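Local coordinates for protein UDP-glucose:anthocyanidin 3-O-glucosyltransferase (Clitoria ternatea, PDB 4REL) that is a plant glycosyltransferase-family protein of the GT-B fold, with two Rossmann-like domains, modelled here with KMP bound, at residues A[6-11]-A[109-114]; A[52-57]-A[241-246]; A[288-293]-A[314-319]. All coordinates share one frame; numbering follows the deposited sequence.

Contact 1 is core; contacts 2 and 3 lie at the surface. In contact 1, two neighbouring strands of the seven-stranded sheet pair through backbone hydrogen bonds, with apolar side chains on both faces. Contact 2 belongs to the same half of the molecule, its nearest atoms about 10 Å from contact 1. It joins two loops, and an arginine, a glutamine and a leucine do most of the touching. Contact 3 lies beside the six-stranded sheet, with its centre about 48 Å from that of contact 1. A helix end and a turn meet there through a salt bridge, an arginine-to-carbonyl bond and a water. The three contacts share no helix or strand.

Contact 1 (A[6-11]-A[109-114]); sequences HVAIFP and TCIIAD
Strand 6-10 pairs with strand 110-114 in a buried parallel contact at the middle of the seven-stranded sheet. The strand axes run 4.7 Å apart and 14° from parallel. A8 and F10 use both backbone groups: A8 N bonds C110 O, I112 N bonds A8 O, F10 N bonds I112 O, and D114 N bonds F10 O, each at 3.0 Å. At the N-terminal end of the pair, H6 and T109 bond differently. The backbone N of H6 gives a straight bond to the side-chain OG1 of T109 (3.0 Å, 177°), and T109 N returns one to H6 O. With chi1 at 59°, T109 OG1 sits between its own backbone N and carbonyl carbon, turned to the H6 amide.

This is the Rossmann-like sheet of a GT-B protein, with strand order 3-2-1-4-5-6-7 and strands 6-10 and 110-114 adjacent. V7, I9, C110 and I112 line one face. V7 CG1 lies 3.9 Å from I112 CG1, the two side chains crossing at a slant, and helix 18-31 covers I9 and I112. A8, F10, I111 and A113 line the other face, under helices 89-104 and 119-127. There I111 CG2 meets the edge of the F10 ring, in its plane, 3.8 Å from F10 CD2. The CB atoms of F10 and A113 touch at 4.0 Å. At the C-terminal end of strand 110-114, D114 OD1 hydrogen-bonds H17 ND1 and D114 OD2 the backbone N of F116. H17 and F116 line the pocket of KMP, and the D114 side chain is about 7 Å from that ligand.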
loop_
_atom_site.group_PDB
_atom_site.type_symbol
_atom_site.label_atom_id
_atom_site.label_comp_id
_atom_site.label_asym_id
_atom_site.label_seq_id
_atom_site.Cartn_x
_atom_site.Cartn_y
_atom_site.Cartn_z
ATOM N N HIS A 6 -9.956 -3.274 -25.454
ATOM C CA HIS A 6 -10.307 -2.080 -24.694
ATOM C C HIS A 6 -10.486 -2.435 -23.229
ATOM O O HIS A 6 -11.470 -3.073 -22.848
ATOM C CB HIS A 6 -11.585 -1.452 -25.260
ATOM C CG HIS A 6 -12.056 -0.233 -24.512
ATOM N ND1 HIS A 6 -13.321 0.286 -24.669
ATOM C CD2 HIS A 6 -11.415 0.579 -23.639
ATOM C CE1 HIS A 6 -13.454 1.356 -23.893
ATOM N NE2 HIS A 6 -12.314 1.551 -23.261
ATOM N N VAL A 7 -9.536 -1.994 -22.411
ATOM C CA VAL A 7 -9.528 -2.320 -20.996
ATOM C C VAL A 7 -10.086 -1.132 -20.215
ATOM O O VAL A 7 -9.637 0.010 -20.386
ATOM C CB VAL A 7 -8.091 -2.615 -20.524
ATOM C CG1 VAL A 7 -8.071 -3.002 -19.053
ATOM C CG2 VAL A 7 -7.494 -3.725 -21.369
ATOM N N ALA A 8 -11.085 -1.387 -19.374
ATOM C CA ALA A 8 -11.586 -0.349 -18.485
ATOM C C ALA A 8 -10.969 -0.597 -17.131
ATOM O O ALA A 8 -10.887 -1.746 -16.692
ATOM C CB ALA A 8 -13.098 -0.399 -18.394
ATOM N N ILE A 9 -10.542 0.478 -16.465
ATOM C CA ILE A 9 -9.840 0.362 -15.199
ATOM C C ILE A 9 -10.543 1.174 -14.129
ATOM O O ILE A 9 -10.828 2.361 -14.332
ATOM C CB ILE A 9 -8.377 0.839 -15.327
ATOM C CG1 ILE A 9 -7.632 -0.006 -16.374
ATOM C CG2 ILE A 9 -7.661 0.737 -13.978
ATOM C CD1 ILE A 9 -7.438 0.707 -17.704
ATOM N N PHE A 10 -10.829 0.524 -12.999
ATOM C CA PHE A 10 -11.466 1.186 -11.849
ATOM C C PHE A 10 -10.557 1.174 -10.630
ATOM O O PHE A 10 -10.504 0.172 -9.919
ATOM C CB PHE A 10 -12.787 0.487 -11.469
ATOM C CG PHE A 10 -13.834 0.511 -12.562
ATOM C CD1 PHE A 10 -14.651 1.622 -12.741
ATOM C CD2 PHE A 10 -14.011 -0.593 -13.390
ATOM C CE1 PHE A 10 -15.618 1.644 -13.744
ATOM C CE2 PHE A 10 -14.975 -0.589 -14.393
ATOM C CZ PHE A 10 -15.786 0.538 -14.567
ATOM N N PRO A 11 -9.855 2.288 -10.368
ATOM C CA PRO A 11 -9.150 2.368 -9.084
ATOM C C PRO A 11 -10.131 2.463 -7.933
ATOM O O PRO A 11 -11.273 2.880 -8.129
ATOM C CB PRO A 11 -8.402 3.700 -9.183
ATOM C CG PRO A 11 -9.262 4.531 -10.123
ATOM C CD PRO A 11 -9.716 3.527 -11.153
ATOM N N THR A 109 -13.508 -4.932 -23.433
ATOM C CA THR A 109 -13.228 -6.366 -23.560
ATOM C C THR A 109 -12.670 -6.988 -22.282
ATOM O O THR A 109 -12.585 -8.212 -22.173
ATOM C CB THR A 109 -12.264 -6.653 -24.713
ATOM O OG1 THR A 109 -11.040 -5.946 -24.492
ATOM C CG2 THR A 109 -12.869 -6.184 -26.035
ATOM N N CYS A 110 -12.300 -6.149 -21.313
ATOM C CA CYS A 110 -11.649 -6.629 -20.108
ATOM C C CYS A 110 -11.714 -5.522 -19.059
ATOM O O CYS A 110 -11.626 -4.345 -19.397
ATOM C CB CYS A 110 -10.190 -6.991 -20.421
ATOM S SG CYS A 110 -9.271 -7.681 -19.030
ATOM N N ILE A 111 -11.901 -5.889 -17.793
ATOM C CA ILE A 111 -11.871 -4.909 -16.718
ATOM C C ILE A 111 -10.753 -5.251 -15.752
ATOM O O ILE A 111 -10.590 -6.415 -15.371
ATOM C CB ILE A 111 -13.220 -4.834 -15.964
ATOM C CG1 ILE A 111 -14.282 -4.207 -16.890
ATOM C CG2 ILE A 111 -13.088 -3.996 -14.683
ATOM C CD1 ILE A 111 -15.679 -4.150 -16.295
ATOM N N ILE A 112 -9.963 -4.239 -15.391
ATOM C CA ILE A 112 -9.032 -4.350 -14.272
ATOM C C ILE A 112 -9.550 -3.416 -13.205
ATOM O O ILE A 112 -9.829 -2.250 -13.466
ATOM C CB ILE A 112 -7.604 -3.911 -14.634
ATOM C CG1 ILE A 112 -7.044 -4.778 -15.755
ATOM C CG2 ILE A 112 -6.673 -4.001 -13.417
ATOM C CD1 ILE A 112 -5.699 -4.314 -16.237
ATOM N N ALA A 113 -9.681 -3.919 -11.990
ATOM C CA ALA A 113 -10.185 -3.082 -10.914
ATOM C C ALA A 113 -9.462 -3.359 -9.617
ATOM O O ALA A 113 -9.069 -4.494 -9.331
ATOM C CB ALA A 113 -11.680 -3.297 -10.734
ATOM N N ASP A 114 -9.285 -2.305 -8.829
ATOM C CA ASP A 114 -8.832 -2.479 -7.457
ATOM C C ASP A 114 -9.827 -3.433 -6.803
ATOM O O ASP A 114 -11.025 -3.293 -6.997
ATOM C CB ASP A 114 -8.836 -1.123 -6.744
ATOM C CG ASP A 114 -8.228 -1.192 -5.354
ATOM O OD1 ASP A 114 -7.136 -0.613 -5.143
ATOM O OD2 ASP A 114 -8.833 -1.832 -4.470
#

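Contact 2 (A[52-57]-A[241-246]); sequences KRHIPN and CPQLLL
R53 holds CG anti to its backbone N (chi1 -177°) and bends at chi3 (-100°), which carries its guanidinium to the backbone of L244. There R53 NH2 is modelled as donating a hydrogen bond to L244 O, but at 2.4 Å the details of this bond are doubtful. Leucines cover the two faces of the guanidinium. L246 CD1 lies 3.8 Å above the plane, over its centre, and L244 CD1 is on the opposite face, 3.9 Å from R53 NH2. R53 NH1 also bonds L49 O, near the end of helix 43-50.

Both segments are loops of the half of the GT-B fold that holds the seven-stranded sheet. Segment 52-57 leads from helix 43-50 to strand 59-64, and segment 241-246 follows the last strand, 233-235. Helix 18-31 lies beside both, touching R53, P56, C241 and L244. L246 also reaches K52: its CD1 is 3.8 Å from K52 CB. At the other end, Q243 stretches out to P56, with Q243 OE1 3.4 Å from P56 CD. Q243 NE2 stands at the edge of the H54 ring, 3.8 Å from H54 ND1.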
loop_
_atom_site.group_PDB
_atom_site.type_symbol
_atom_site.label_atom_id
_atom_site.label_comp_id
_atom_site.label_asym_id
_atom_site.label_seq_id
_atom_site.Cartn_x
_atom_site.Cartn_y
_atom_site.Cartn_z
ATOM N N LYS A 52 -0.363 16.984 -12.882
ATOM C CA LYS A 52 0.976 17.414 -13.285
ATOM C C LYS A 52 1.590 16.476 -14.319
ATOM O O LYS A 52 2.769 16.591 -14.655
ATOM C CB LYS A 52 1.895 17.453 -12.057
ATOM C CG LYS A 52 1.270 18.055 -10.799
ATOM C CD LYS A 52 1.553 19.548 -10.693
ATOM C CE LYS A 52 0.717 20.207 -9.604
ATOM N NZ LYS A 52 1.022 19.674 -8.247
ATOM N N ARG A 53 0.774 15.569 -14.840
ATOM C CA ARG A 53 1.273 14.335 -15.433
ATOM C C ARG A 53 0.899 14.168 -16.913
ATOM O O ARG A 53 -0.251 14.370 -17.295
ATOM C CB ARG A 53 0.726 13.179 -14.586
ATOM C CG ARG A 53 1.157 11.784 -14.955
ATOM C CD ARG A 53 0.745 10.811 -13.852
ATOM N NE ARG A 53 1.855 10.472 -12.963
ATOM C CZ ARG A 53 1.776 10.410 -11.635
ATOM N NH1 ARG A 53 0.635 10.669 -11.013
ATOM N NH2 ARG A 53 2.846 10.092 -10.921
ATOM N N HIS A 54 1.878 13.818 -17.747
ATOM C CA HIS A 54 1.612 13.471 -19.146
ATOM C C HIS A 54 1.357 11.967 -19.262
ATOM O O HIS A 54 2.062 11.160 -18.654
ATOM C CB HIS A 54 2.784 13.870 -20.047
ATOM C CG HIS A 54 2.617 13.459 -21.481
ATOM N ND1 HIS A 54 3.195 12.321 -22.001
ATOM C CD2 HIS A 54 1.950 14.044 -22.504
ATOM C CE1 HIS A 54 2.884 12.217 -23.283
ATOM N NE2 HIS A 54 2.130 13.251 -23.612
ATOM N N ILE A 55 0.347 11.584 -20.034
ATOM C CA ILE A 55 0.051 10.165 -20.189
ATOM C C ILE A 55 0.077 9.754 -21.652
ATOM O O ILE A 55 -0.218 10.573 -22.527
ATOM C CB ILE A 55 -1.300 9.795 -19.558
ATOM C CG1 ILE A 55 -2.429 10.596 -20.198
ATOM C CG2 ILE A 55 -1.262 10.046 -18.055
ATOM C CD1 ILE A 55 -3.804 10.172 -19.737
ATOM N N PRO A 56 0.449 8.490 -21.919
ATOM C CA PRO A 56 0.483 7.977 -23.291
ATOM C C PRO A 56 -0.859 8.094 -23.996
ATOM O O PRO A 56 -1.909 8.206 -23.355
ATOM C CB PRO A 56 0.872 6.498 -23.113
ATOM C CG PRO A 56 0.724 6.209 -21.666
ATOM C CD PRO A 56 0.973 7.502 -20.962
ATOM N N ASN A 57 -0.811 8.071 -25.322
ATOM C CA ASN A 57 -1.983 8.319 -26.144
ATOM C C ASN A 57 -3.083 7.270 -25.996
ATOM O O ASN A 57 -4.256 7.567 -26.214
ATOM C CB ASN A 57 -1.560 8.441 -27.609
ATOM C CG ASN A 57 -0.431 9.433 -27.805
ATOM O OD1 ASN A 57 -0.437 10.523 -27.224
ATOM N ND2 ASN A 57 0.552 9.059 -28.620
ATOM N N CYS A 241 7.428 2.479 -12.985
ATOM C CA CYS A 241 7.935 2.649 -14.336
ATOM C C CYS A 241 8.272 4.132 -14.493
ATOM O O CYS A 241 7.680 4.973 -13.820
ATOM C CB CYS A 241 6.898 2.208 -15.371
ATOM S SG CYS A 241 5.420 3.224 -15.401
ATOM N N PRO A 242 9.231 4.459 -15.373
ATOM C CA PRO A 242 9.687 5.851 -15.488
ATOM C C PRO A 242 8.568 6.873 -15.719
ATOM O O PRO A 242 8.688 8.002 -15.234
ATOM C CB PRO A 242 10.652 5.816 -16.686
ATOM C CG PRO A 242 10.433 4.482 -17.349
ATOM C CD PRO A 242 9.982 3.561 -16.264
ATOM N N GLN A 243 7.500 6.486 -16.419
ATOM C CA GLN A 243 6.417 7.425 -16.723
ATOM C C GLN A 243 5.561 7.761 -15.499
ATOM O O GLN A 243 4.826 8.750 -15.498
ATOM C CB GLN A 243 5.542 6.913 -17.875
ATOM C CG GLN A 243 4.613 7.975 -18.468
ATOM C CD GLN A 243 4.303 7.747 -19.940
ATOM O OE1 GLN A 243 4.211 6.609 -20.400
ATOM N NE2 GLN A 243 4.145 8.835 -20.688
ATOM N N LEU A 244 5.654 6.943 -14.454
ATOM C CA LEU A 244 4.905 7.231 -13.233
ATOM C C LEU A 244 5.522 8.427 -12.510
ATOM O O LEU A 244 4.818 9.258 -11.935
ATOM C CB LEU A 244 4.892 6.017 -12.300
ATOM C CG LEU A 244 4.021 6.144 -11.045
ATOM C CD1 LEU A 244 2.550 6.247 -11.409
ATOM C CD2 LEU A 244 4.262 4.967 -10.109
ATOM N N LEU A 245 6.846 8.507 -12.557
ATOM C CA LEU A 245 7.581 9.501 -11.788
ATOM C C LEU A 245 7.423 10.921 -12.325
ATOM O O LEU A 245 7.483 11.160 -13.535
ATOM C CB LEU A 245 9.062 9.120 -11.702
ATOM C CG LEU A 245 9.333 7.801 -10.971
ATOM C CD1 LEU A 245 9.616 6.688 -11.954
ATOM C CD2 LEU A 245 10.478 7.930 -9.984
ATOM N N LEU A 246 7.211 11.857 -11.405
ATOM C CA LEU A 246 7.205 13.274 -11.732
ATOM C C LEU A 246 8.383 13.939 -11.029
ATOM O O LEU A 246 8.366 14.081 -9.804
ATOM C CB LEU A 246 5.887 13.922 -11.295
ATOM C CG LEU A 246 4.621 13.370 -11.964
ATOM C CD1 LEU A 246 3.351 13.970 -11.367
ATOM C CD2 LEU A 246 4.659 13.588 -13.475
#

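Contact 3 (A[288-293]-A[314-319]); sequences ALEESG and ERTSTR
E290 sits in the last turns of helix 279-292, and its CA is 6.4 Å from that of T316, the first residue to leave the short helix 312-315. G293, just after helix 279-292, has positive phi (77°), and R319 N bonds T316 O as the second segment turns toward strand 320-323. E290 is extended, with CG anti to its backbone N (chi1 179°), and its carboxylate reaches R315. R315 grips it side-on in a salt bridge, with two nitrogens. R315 NE bonds E290 OE2 at 2.7 Å, and R315 NH2 bonds E290 OE1 at 3.0 Å. Both oxygens use their syn lone pairs, and the two flat groups are nearly coplanar, 15° apart. R315 NH1 has a further partner in K310 O, which helps fix the guanidinium.

In this Rossmann-like half of the GT-B fold, the contact ties the end of a helix to the connection that leads into edge strand 320-323. Strand 296-299 lies next to that strand, and its F296 touches T316. R319 meets the helix end. R319 NH2 donates to E290 O (3.0 Å), which lies a little out of the guanidinium plane, while R319 NE gives a proton to a water 2.7 Å away that in turn donates to L289 O. The carbonyls of two successive residues in the last turn are thus met by one guanidinium, one of them through water. T316 CG2 lies 3.7 Å above one face of the R319 guanidinium, toward its rim, and also packs on E290 CB and CG.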
loop_
_atom_site.group_PDB
_atom_site.type_symbol
_atom_site.label_atom_id
_atom_site.label_comp_id
_atom_site.label_asym_id
_atom_site.label_seq_id
_atom_site.Cartn_x
_atom_site.Cartn_y
_atom_site.Cartn_z
ATOM N N ALA A 288 11.661 11.120 22.081
ATOM C CA ALA A 288 12.564 9.988 21.858
ATOM C C ALA A 288 13.624 10.349 20.832
ATOM O O ALA A 288 14.795 10.033 21.004
ATOM C CB ALA A 288 11.797 8.762 21.406
ATOM N N LEU A 289 13.213 11.010 19.759
ATOM C CA LEU A 289 14.178 11.414 18.740
ATOM C C LEU A 289 15.227 12.336 19.342
ATOM O O LEU A 289 16.426 12.129 19.150
ATOM C CB LEU A 289 13.474 12.092 17.560
ATOM C CG LEU A 289 12.762 11.172 16.570
ATOM C CD1 LEU A 289 12.039 12.003 15.505
ATOM C CD2 LEU A 289 13.737 10.206 15.912
ATOM N N GLU A 290 14.783 13.338 20.096
ATOM C CA GLU A 290 15.722 14.278 20.704
ATOM C C GLU A 290 16.646 13.576 21.696
ATOM O O GLU A 290 17.859 13.772 21.676
ATOM C CB GLU A 290 14.991 15.433 21.407
ATOM C CG GLU A 290 15.950 16.407 22.076
ATOM C CD GLU A 290 15.288 17.689 22.532
ATOM O OE1 GLU A 290 14.046 17.807 22.430
ATOM O OE2 GLU A 290 16.021 18.596 22.986
ATOM N N GLU A 291 16.066 12.757 22.566
ATOM C CA GLU A 291 16.851 12.101 23.601
ATOM C C GLU A 291 17.840 11.099 23.005
ATOM O O GLU A 291 18.931 10.915 23.539
ATOM C CB GLU A 291 15.938 11.424 24.629
ATOM C CG GLU A 291 16.479 11.453 26.049
ATOM C CD GLU A 291 16.846 10.075 26.567
ATOM O OE1 GLU A 291 16.040 9.135 26.395
ATOM O OE2 GLU A 291 17.945 9.932 27.148
ATOM N N SER A 292 17.470 10.483 21.883
ATOM C CA SER A 292 18.297 9.448 21.264
ATOM C C SER A 292 19.628 9.991 20.773
ATOM O O SER A 292 20.619 9.262 20.742
ATOM C CB SER A 292 17.560 8.756 20.112
ATOM O OG SER A 292 17.576 9.543 18.933
ATOM N N GLY A 293 19.644 11.266 20.385
ATOM C CA GLY A 293 20.840 11.887 19.843
ATOM C C GLY A 293 21.141 11.522 18.397
ATOM O O GLY A 293 22.110 12.027 17.824
ATOM N N GLU A 314 13.920 23.504 17.274
ATOM C CA GLU A 314 15.069 24.387 17.413
ATOM C C GLU A 314 16.277 23.678 18.037
ATOM O O GLU A 314 17.392 23.761 17.511
ATOM C CB GLU A 314 14.691 25.630 18.230
ATOM C CG GLU A 314 15.784 26.674 18.276
ATOM C CD GLU A 314 15.314 27.987 18.880
ATOM O OE1 GLU A 314 14.084 28.179 19.019
ATOM O OE2 GLU A 314 16.181 28.828 19.203
ATOM N N ARG A 315 16.064 22.970 19.143
ATOM C CA ARG A 315 17.168 22.282 19.814
ATOM C C ARG A 315 17.798 21.170 18.956
ATOM O O ARG A 315 18.999 20.911 19.060
ATOM C CB ARG A 315 16.739 21.720 21.177
ATOM C CG ARG A 315 16.474 22.771 22.256
ATOM C CD ARG A 315 16.200 22.089 23.600
ATOM N NE ARG A 315 15.143 21.086 23.482
ATOM C CZ ARG A 315 13.856 21.325 23.709
ATOM N NH1 ARG A 315 13.453 22.535 24.083
ATOM N NH2 ARG A 315 12.967 20.354 23.562
ATOM N N THR A 316 16.999 20.523 18.104
ATOM C CA THR A 316 17.513 19.418 17.286
ATOM C C THR A 316 17.911 19.849 15.880
ATOM O O THR A 316 18.278 19.011 15.060
ATOM C CB THR A 316 16.490 18.269 17.166
ATOM O OG1 THR A 316 15.288 18.778 16.581
ATOM C CG2 THR A 316 16.160 17.696 18.549
ATOM N N SER A 317 17.870 21.150 15.605
ATOM C CA SER A 317 18.026 21.621 14.230
ATOM C C SER A 317 19.381 21.249 13.643
ATOM O O SER A 317 19.516 21.080 12.434
ATOM C CB SER A 317 17.822 23.133 14.142
ATOM O OG SER A 317 18.832 23.831 14.850
ATOM N N THR A 318 20.383 21.097 14.500
ATOM C CA THR A 318 21.724 20.802 14.019
ATOM C C THR A 318 21.950 19.321 13.702
ATOM O O THR A 318 23.009 18.959 13.187
ATOM C CB THR A 318 22.799 21.323 15.004
ATOM O OG1 THR A 318 22.474 20.899 16.331
ATOM C CG2 THR A 318 22.838 22.843 14.984
ATOM N N ARG A 319 20.967 18.470 14.008
ATOM C CA ARG A 319 21.107 17.038 13.747
ATOM C C ARG A 319 19.855 16.407 13.163
ATOM O O ARG A 319 19.815 15.211 12.910
ATOM C CB ARG A 319 21.521 16.281 15.022
ATOM C CG ARG A 319 20.474 16.318 16.148
ATOM C CD ARG A 319 21.021 15.594 17.373
ATOM N NE ARG A 319 20.081 15.487 18.490
ATOM C CZ ARG A 319 19.894 16.429 19.412
ATOM N NH1 ARG A 319 20.555 17.577 19.341
ATOM N NH2 ARG A 319 19.037 16.222 20.404
HETATM O O HOH W 1 18.583 13.365 17.949
#